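Long-range contact in trypsin-resistant surface T6 protein (PDB 4P0D), which probably forms the shaft of the pilus on the surface of Streptococcus pyogenes, serving as its backbone subunit and T6 antigen: residues A[234-246]-A[291-303]. The protein carries 1 engineered substitution. Numbering follows the deposited sequence.
Sequences GIAKEVNNGFNLS and GNTYDNLDKKPDK
The side-chain amide of N244 meets L297 O at its edge, almost in the amide plane, while Y294, three residues before L297 in the loop, carries P301 CB over the centre of one ring face and N296 N toward the rim of the other, K299 O lying in the ring plane at the edge of Y294. N244 stands on a β-hairpin, 234-246, of the Cna-B-like domain, and 291-303 belongs to the long connection between strands 276-285 and 307-316. The contact illustrates how one buried asparagine can fasten an irregular loop to a sheet: ND2 reaches L297 O at 3.0 Å in a nearly straight bond (170°), though from above the carbonyl plane, and also donates to a water that accepts from K300 N. With OD1 bonded to S195 OG, the amide is gripped at both ends and its flip settled. L297 CG, anti to the carbonyl carbon (chi1 -65°), carries the apolar branch into the hairpin, where CD1 presses tightly on I235 CG2 (3.4 Å) and CD2 on S246 CB (3.6 Å) of the other strand. K237 NZ and D298 OD1 form a long salt bridge (3.7 Å), supplemented by a shared water. Another water, 2.8 Å from S246 OG, donates to Y294 O at 2.6 Å.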
ATOM      1  N   GLY A 234      17.057  -8.077  -3.713  1.00 15.07           N
ATOM      2  CA  GLY A 234      16.245  -7.105  -4.397  1.00 15.07           C
ATOM      3  C   GLY A 234      16.979  -5.790  -4.572  1.00 15.85           C
ATOM      4  O   GLY A 234      18.151  -5.670  -4.227  1.00 16.15           O
ATOM      5  N   ILE A 235      16.269  -4.813  -5.115  1.00 16.17           N
ATOM      6  CA  ILE A 235      16.799  -3.469  -5.337  1.00 16.15           C
ATOM      7  C   ILE A 235      15.660  -2.487  -5.099  1.00 16.03           C
ATOM      8  O   ILE A 235      14.530  -2.692  -5.571  1.00 15.42           O
ATOM      9  CB  ILE A 235      17.320  -3.267  -6.769  1.00 17.10           C
ATOM     10  CG1 ILE A 235      18.334  -4.349  -7.154  1.00 18.19           C
ATOM     11  CG2 ILE A 235      17.987  -1.910  -6.919  1.00 16.62           C
ATOM     12  CD1 ILE A 235      18.852  -4.168  -8.560  1.00 19.22           C
ATOM     13  N   ALA A 236      15.980  -1.427  -4.364  1.00 15.38           N
ATOM     14  CA  ALA A 236      15.047  -0.400  -3.992  1.00 15.23           C
ATOM     15  C   ALA A 236      15.439   0.916  -4.619  1.00 16.57           C
ATOM     16  O   ALA A 236      16.646   1.188  -4.804  1.00 16.36           O
ATOM     17  CB  ALA A 236      15.043  -0.255  -2.483  1.00 15.10           C
ATOM     18  N   LYS A 237      14.429   1.744  -4.894  1.00 16.18           N
ATOM     19  CA  LYS A 237      14.629   3.094  -5.416  1.00 17.49           C
ATOM     20  C   LYS A 237      13.562   4.045  -4.893  1.00 16.58           C
ATOM     21  O   LYS A 237      12.384   3.685  -4.795  1.00 15.55           O
ATOM     22  CB  LYS A 237      14.592   3.075  -6.940  1.00 19.43           C
ATOM     23  CG  LYS A 237      14.998   4.363  -7.642  1.00 22.50           C
ATOM     24  CD  LYS A 237      14.661   4.245  -9.135  1.00 24.54           C
ATOM     25  CE  LYS A 237      15.432   5.257  -9.947  1.00 27.29           C
ATOM     26  NZ  LYS A 237      15.061   6.638  -9.545  1.00 29.52           N
ATOM     27  N   GLU A 238      13.995   5.259  -4.564  1.00 15.98           N
ATOM     28  CA  GLU A 238      13.110   6.320  -4.141  1.00 16.26           C
ATOM     29  C   GLU A 238      12.436   6.929  -5.361  1.00 16.83           C
ATOM     30  O   GLU A 238      13.114   7.386  -6.285  1.00 16.90           O
ATOM     31  CB  GLU A 238      13.888   7.401  -3.391  1.00 16.00           C
ATOM     32  CG  GLU A 238      13.006   8.467  -2.755  1.00 15.72           C
ATOM     33  CD  GLU A 238      13.784   9.513  -1.958  1.00 16.47           C
ATOM     34  OE1 GLU A 238      15.026   9.445  -1.940  1.00 16.45           O
ATOM     35  OE2 GLU A 238      13.147  10.380  -1.329  1.00 15.68           O
ATOM     36  N   VAL A 239      11.109   6.951  -5.356  1.00 16.45           N
ATOM     37  CA  VAL A 239      10.334   7.492  -6.465  1.00 17.17           C
ATOM     38  C   VAL A 239       9.163   8.278  -5.898  1.00 17.75           C
ATOM     39  O   VAL A 239       8.373   7.745  -5.125  1.00 17.31           O
ATOM     40  CB  VAL A 239       9.785   6.369  -7.378  1.00 17.21           C
ATOM     41  CG1 VAL A 239       8.991   6.954  -8.543  1.00 17.20           C
ATOM     42  CG2 VAL A 239      10.929   5.514  -7.891  1.00 16.95           C
ATOM     43  N   ASN A 240       9.062   9.539  -6.314  1.00 19.76           N
ATOM     44  CA  ASN A 240       8.099  10.501  -5.765  1.00 20.89           C
ATOM     45  C   ASN A 240       8.160  10.515  -4.218  1.00 18.81           C
ATOM     46  O   ASN A 240       9.244  10.642  -3.666  1.00 18.52           O
ATOM     47  CB  ASN A 240       6.703  10.232  -6.333  1.00 23.01           C
ATOM     48  CG  ASN A 240       6.660  10.391  -7.845  1.00 25.40           C
ATOM     49  OD1 ASN A 240       7.028  11.439  -8.382  1.00 26.57           O
ATOM     50  ND2 ASN A 240       6.223   9.350  -8.542  1.00 27.82           N
ATOM     51  N   ASN A 241       7.035  10.363  -3.535  1.00 17.39           N
ATOM     52  CA  ASN A 241       7.015  10.397  -2.072  1.00 16.29           C
ATOM     53  C   ASN A 241       6.903   8.968  -1.558  1.00 15.89           C
ATOM     54  O   ASN A 241       5.991   8.630  -0.792  1.00 15.16           O
ATOM     55  CB  ASN A 241       5.828  11.244  -1.616  1.00 16.14           C
ATOM     56  CG  ASN A 241       5.902  11.642  -0.154  1.00 15.14           C
ATOM     57  OD1 ASN A 241       6.963  11.715   0.438  1.00 14.14           O
ATOM     58  ND2 ASN A 241       4.755  11.928   0.417  1.00 15.71           N
ATOM     59  N   GLY A 242       7.813   8.109  -2.029  1.00 15.07           N
ATOM     60  CA  GLY A 242       7.731   6.684  -1.740  1.00 14.30           C
ATOM     61  C   GLY A 242       8.867   5.925  -2.407  1.00 13.89           C
ATOM     62  O   GLY A 242       9.963   6.466  -2.590  1.00 14.23           O
ATOM     63  N   PHE A 243       8.594   4.679  -2.779  1.00 13.05           N
ATOM     64  CA  PHE A 243       9.605   3.787  -3.301  1.00 12.54           C
ATOM     65  C   PHE A 243       9.018   2.690  -4.177  1.00 12.80           C
ATOM     66  O   PHE A 243       7.829   2.354  -4.081  1.00 11.71           O
ATOM     67  CB  PHE A 243      10.367   3.123  -2.155  1.00 12.39           C
ATOM     68  CG  PHE A 243       9.550   2.129  -1.376  1.00 12.41           C
ATOM     69  CD1 PHE A 243       8.744   2.548  -0.313  1.00 12.08           C
ATOM     70  CD2 PHE A 243       9.569   0.772  -1.708  1.00 12.35           C
ATOM     71  CE1 PHE A 243       7.983   1.637   0.396  1.00 12.24           C
ATOM     72  CE2 PHE A 243       8.808  -0.136  -0.994  1.00 12.65           C
ATOM     73  CZ  PHE A 243       8.008   0.295   0.054  1.00 12.33           C
ATOM     74  N   ASN A 244       9.894   2.128  -5.001  1.00 13.53           N
ATOM     75  CA  ASN A 244       9.675   0.844  -5.651  1.00 14.08           C
ATOM     76  C   ASN A 244      10.774  -0.099  -5.192  1.00 14.34           C
ATOM     77  O   ASN A 244      11.917   0.320  -4.999  1.00 15.28           O
ATOM     78  CB  ASN A 244       9.683   0.969  -7.169  1.00 14.38           C
ATOM     79  CG  ASN A 244       8.535   1.817  -7.693  1.00 14.52           C
ATOM     80  OD1 ASN A 244       7.417   1.684  -7.245  1.00 15.89           O
ATOM     81  ND2 ASN A 244       8.826   2.709  -8.619  1.00 15.08           N
ATOM     82  N   LEU A 245      10.409  -1.351  -4.965  1.00 15.29           N
ATOM     83  CA  LEU A 245      11.350  -2.370  -4.533  1.00 15.38           C
ATOM     84  C   LEU A 245      11.021  -3.669  -5.291  1.00 15.46           C
ATOM     85  O   LEU A 245       9.963  -4.275  -5.098  1.00 14.19           O
ATOM     86  CB  LEU A 245      11.294  -2.567  -3.015  1.00 16.36           C
ATOM     87  CG  LEU A 245      12.578  -3.060  -2.339  1.00 17.21           C
ATOM     88  CD1 LEU A 245      12.402  -3.210  -0.841  1.00 18.18           C
ATOM     89  CD2 LEU A 245      13.035  -4.363  -2.947  1.00 17.66           C
ATOM     90  N   SER A 246      11.930  -4.074  -6.168  1.00 15.37           N
ATOM     91  CA  SER A 246      11.746  -5.283  -6.948  1.00 16.25           C
ATOM     92  C   SER A 246      12.601  -6.357  -6.321  1.00 16.77           C
ATOM     93  O   SER A 246      13.814  -6.182  -6.198  1.00 18.26           O
ATOM     94  CB  SER A 246      12.145  -5.058  -8.419  1.00 15.82           C
ATOM     95  OG  SER A 246      11.992  -6.250  -9.177  1.00 15.83           O
ATOM     96  N   GLY A 291       5.435 -13.496 -21.083  1.00 21.85           N
ATOM     97  CA  GLY A 291       6.188 -12.273 -20.864  1.00 22.08           C
ATOM     98  C   GLY A 291       7.514 -12.491 -20.144  1.00 22.21           C
ATOM     99  O   GLY A 291       8.191 -13.505 -20.338  1.00 22.35           O
ATOM    100  N   ASN A 292       7.874 -11.506 -19.322  1.00 21.99           N
ATOM    101  CA  ASN A 292       9.159 -11.414 -18.659  1.00 22.17           C
ATOM    102  C   ASN A 292       8.964 -10.831 -17.271  1.00 20.30           C
ATOM    103  O   ASN A 292       8.073 -10.022 -17.058  1.00 21.02           O
ATOM    104  CB  ASN A 292      10.075 -10.440 -19.408  1.00 24.07           C
ATOM    105  CG  ASN A 292      10.206 -10.772 -20.869  1.00 26.24           C
ATOM    106  OD1 ASN A 292      10.950 -11.687 -21.234  1.00 29.56           O
ATOM    107  ND2 ASN A 292       9.471 -10.040 -21.723  1.00 24.62           N
ATOM    108  N   THR A 293       9.828 -11.210 -16.351  1.00 18.65           N
ATOM    109  CA  THR A 293       9.906 -10.584 -15.042  1.00 17.88           C
ATOM    110  C   THR A 293      10.075  -9.072 -15.153  1.00 17.81           C
ATOM    111  O   THR A 293      10.952  -8.584 -15.869  1.00 17.11           O
ATOM    112  CB  THR A 293      11.091 -11.190 -14.274  1.00 18.14           C
ATOM    113  OG1 THR A 293      10.888 -12.601 -14.152  1.00 16.95           O
ATOM    114  CG2 THR A 293      11.261 -10.563 -12.871  1.00 18.12           C
ATOM    115  N   TYR A 294       9.214  -8.325 -14.474  1.00 17.82           N
ATOM    116  CA  TYR A 294       9.320  -6.874 -14.452  1.00 18.23           C
ATOM    117  C   TYR A 294      10.145  -6.404 -13.262  1.00 20.07           C
ATOM    118  O   TYR A 294       9.854  -6.754 -12.099  1.00 19.72           O
ATOM    119  CB  TYR A 294       7.946  -6.256 -14.348  1.00 17.63           C
ATOM    120  CG  TYR A 294       7.912  -4.781 -14.544  1.00 16.90           C
ATOM    121  CD1 TYR A 294       8.067  -3.915 -13.477  1.00 16.70           C
ATOM    122  CD2 TYR A 294       7.705  -4.237 -15.810  1.00 17.26           C
ATOM    123  CE1 TYR A 294       8.030  -2.544 -13.659  1.00 16.99           C
ATOM    124  CE2 TYR A 294       7.666  -2.868 -16.001  1.00 17.27           C
ATOM    125  CZ  TYR A 294       7.813  -2.027 -14.917  1.00 17.04           C
ATOM    126  OH  TYR A 294       7.774  -0.671 -15.079  1.00 16.38           O
ATOM    127  N   ASP A 295      11.158  -5.590 -13.543  1.00 20.95           N
ATOM    128  CA  ASP A 295      11.994  -5.054 -12.471  1.00 21.94           C
ATOM    129  C   ASP A 295      12.452  -3.627 -12.715  1.00 21.42           C
ATOM    130  O   ASP A 295      13.427  -3.190 -12.104  1.00 23.80           O
ATOM    131  CB  ASP A 295      13.209  -5.962 -12.294  1.00 23.66           C
ATOM    132  CG  ASP A 295      14.080  -6.020 -13.541  1.00 24.87           C
ATOM    133  OD1 ASP A 295      13.906  -5.153 -14.443  1.00 25.65           O
ATOM    134  OD2 ASP A 295      14.938  -6.930 -13.602  1.00 25.80           O
ATOM    135  N   ASN A 296      11.778  -2.893 -13.602  1.00 19.79           N
ATOM    136  CA  ASN A 296      12.119  -1.503 -13.809  1.00 19.54           C
ATOM    137  C   ASN A 296      11.715  -0.722 -12.551  1.00 18.21           C
ATOM    138  O   ASN A 296      10.551  -0.701 -12.206  1.00 17.35           O
ATOM    139  CB  ASN A 296      11.364  -0.964 -15.024  1.00 19.56           C
ATOM    140  CG  ASN A 296      11.710   0.477 -15.342  1.00 20.65           C
ATOM    141  OD1 ASN A 296      11.620   1.367 -14.482  1.00 22.59           O
ATOM    142  ND2 ASN A 296      12.057   0.726 -16.589  1.00 19.44           N
ATOM    143  N   LEU A 297      12.672  -0.095 -11.873  1.00 18.10           N
ATOM    144  CA  LEU A 297      12.385   0.594 -10.612  1.00 18.40           C
ATOM    145  C   LEU A 297      11.964   2.045 -10.770  1.00 18.09           C
ATOM    146  O   LEU A 297      11.530   2.656  -9.808  1.00 17.91           O
ATOM    147  CB  LEU A 297      13.601   0.547  -9.710  1.00 18.93           C
ATOM    148  CG  LEU A 297      14.016  -0.836  -9.245  1.00 19.13           C
ATOM    149  CD1 LEU A 297      15.186  -0.658  -8.304  1.00 19.69           C
ATOM    150  CD2 LEU A 297      12.851  -1.532  -8.562  1.00 19.77           C
ATOM    151  N   ASP A 298      12.075   2.605 -11.973  1.00 18.39           N
ATOM    152  CA  ASP A 298      11.611   3.966 -12.208  1.00 19.27           C
ATOM    153  C   ASP A 298      10.101   4.058 -12.138  1.00 20.42           C
ATOM    154  O   ASP A 298       9.566   5.096 -11.800  1.00 20.39           O
ATOM    155  CB  ASP A 298      12.047   4.494 -13.582  1.00 19.24           C
ATOM    156  CG  ASP A 298      13.538   4.586 -13.709  1.00 20.04           C
ATOM    157  OD1 ASP A 298      14.181   4.875 -12.684  1.00 19.13           O
ATOM    158  OD2 ASP A 298      14.060   4.336 -14.814  1.00 18.73           O
ATOM    159  N   LYS A 299       9.418   2.975 -12.472  1.00 21.03           N
ATOM    160  CA  LYS A 299       8.005   3.041 -12.705  1.00 22.91           C
ATOM    161  C   LYS A 299       7.413   1.670 -12.499  1.00 22.79           C
ATOM    162  O   LYS A 299       7.846   0.684 -13.121  1.00 20.75           O
ATOM    163  CB  LYS A 299       7.744   3.486 -14.143  1.00 25.13           C
ATOM    164  CG  LYS A 299       6.274   3.689 -14.493  1.00 28.79           C
ATOM    165  CD  LYS A 299       6.066   3.635 -16.005  1.00 30.47           C
ATOM    166  CE  LYS A 299       4.601   3.462 -16.378  1.00 32.07           C
ATOM    167  NZ  LYS A 299       3.751   4.523 -15.766  1.00 32.66           N
ATOM    168  N   LYS A 300       6.413   1.613 -11.634  1.00 22.06           N
ATOM    169  CA  LYS A 300       5.741   0.359 -11.366  1.00 23.20           C
ATOM    170  C   LYS A 300       5.045  -0.146 -12.633  1.00 22.93           C
ATOM    171  O   LYS A 300       4.702   0.631 -13.511  1.00 21.86           O
ATOM    172  CB  LYS A 300       4.791   0.498 -10.187  1.00 23.86           C
ATOM    173  CG  LYS A 300       3.623   1.410 -10.430  1.00 24.30           C
ATOM    174  CD  LYS A 300       3.097   1.919  -9.103  1.00 25.26           C
ATOM    175  CE  LYS A 300       1.945   2.885  -9.313  1.00 25.85           C
ATOM    176  NZ  LYS A 300       1.336   3.256  -8.006  1.00 26.91           N
ATOM    177  N   PRO A 301       4.879  -1.461 -12.748  1.00 23.71           N
ATOM    178  CA  PRO A 301       4.328  -2.012 -13.977  1.00 24.88           C
ATOM    179  C   PRO A 301       2.831  -1.730 -14.149  1.00 26.72           C
ATOM    180  O   PRO A 301       2.127  -1.483 -13.161  1.00 27.41           O
ATOM    181  CB  PRO A 301       4.553  -3.514 -13.802  1.00 23.54           C
ATOM    182  CG  PRO A 301       4.496  -3.722 -12.337  1.00 24.15           C
ATOM    183  CD  PRO A 301       5.120  -2.503 -11.734  1.00 24.33           C
ATOM    184  N   ASP A 302       2.361  -1.787 -15.392  1.00 29.17           N
ATOM    185  CA  ASP A 302       0.923  -1.755 -15.684  1.00 31.66           C
ATOM    186  C   ASP A 302       0.320  -3.142 -15.460  1.00 31.59           C
ATOM    187  O   ASP A 302       1.026  -4.153 -15.563  1.00 31.50           O
ATOM    188  CB  ASP A 302       0.690  -1.304 -17.120  1.00 33.60           C
ATOM    189  CG  ASP A 302       1.255   0.063 -17.387  1.00 35.82           C
ATOM    190  OD1 ASP A 302       1.020   0.979 -16.568  1.00 39.07           O
ATOM    191  OD2 ASP A 302       1.959   0.219 -18.402  1.00 38.12           O
ATOM    192  N   LYS A 303      -0.980  -3.187 -15.160  1.00 31.48           N
ATOM    193  CA  LYS A 303      -1.655  -4.438 -14.776  1.00 32.19           C
ATOM    194  C   LYS A 303      -2.432  -5.107 -15.913  1.00 32.80           C
ATOM    195  O   LYS A 303      -2.749  -4.465 -16.906  1.00 31.90           O
ATOM    196  CB  LYS A 303      -2.571  -4.180 -13.582  1.00 32.45           C
ATOM    197  CG  LYS A 303      -1.785  -3.912 -12.305  1.00 32.60           C
ATOM    198  CD  LYS A 303      -2.694  -3.633 -11.120  1.00 34.48           C
ATOM    199  CE  LYS A 303      -3.256  -2.225 -11.160  1.00 34.94           C
ATOM    200  NZ  LYS A 303      -4.098  -1.935  -9.963  1.00 36.30           N
TER
HETATM  201  O   HOH W   1      13.048   7.295 -11.210  1.00 32.88           O
HETATM  202  O   HOH W   2       6.388   4.234  -9.760  1.00 14.03           O
HETATM  203  O   HOH W   3      10.181  -8.203  -9.945  1.00 19.92           O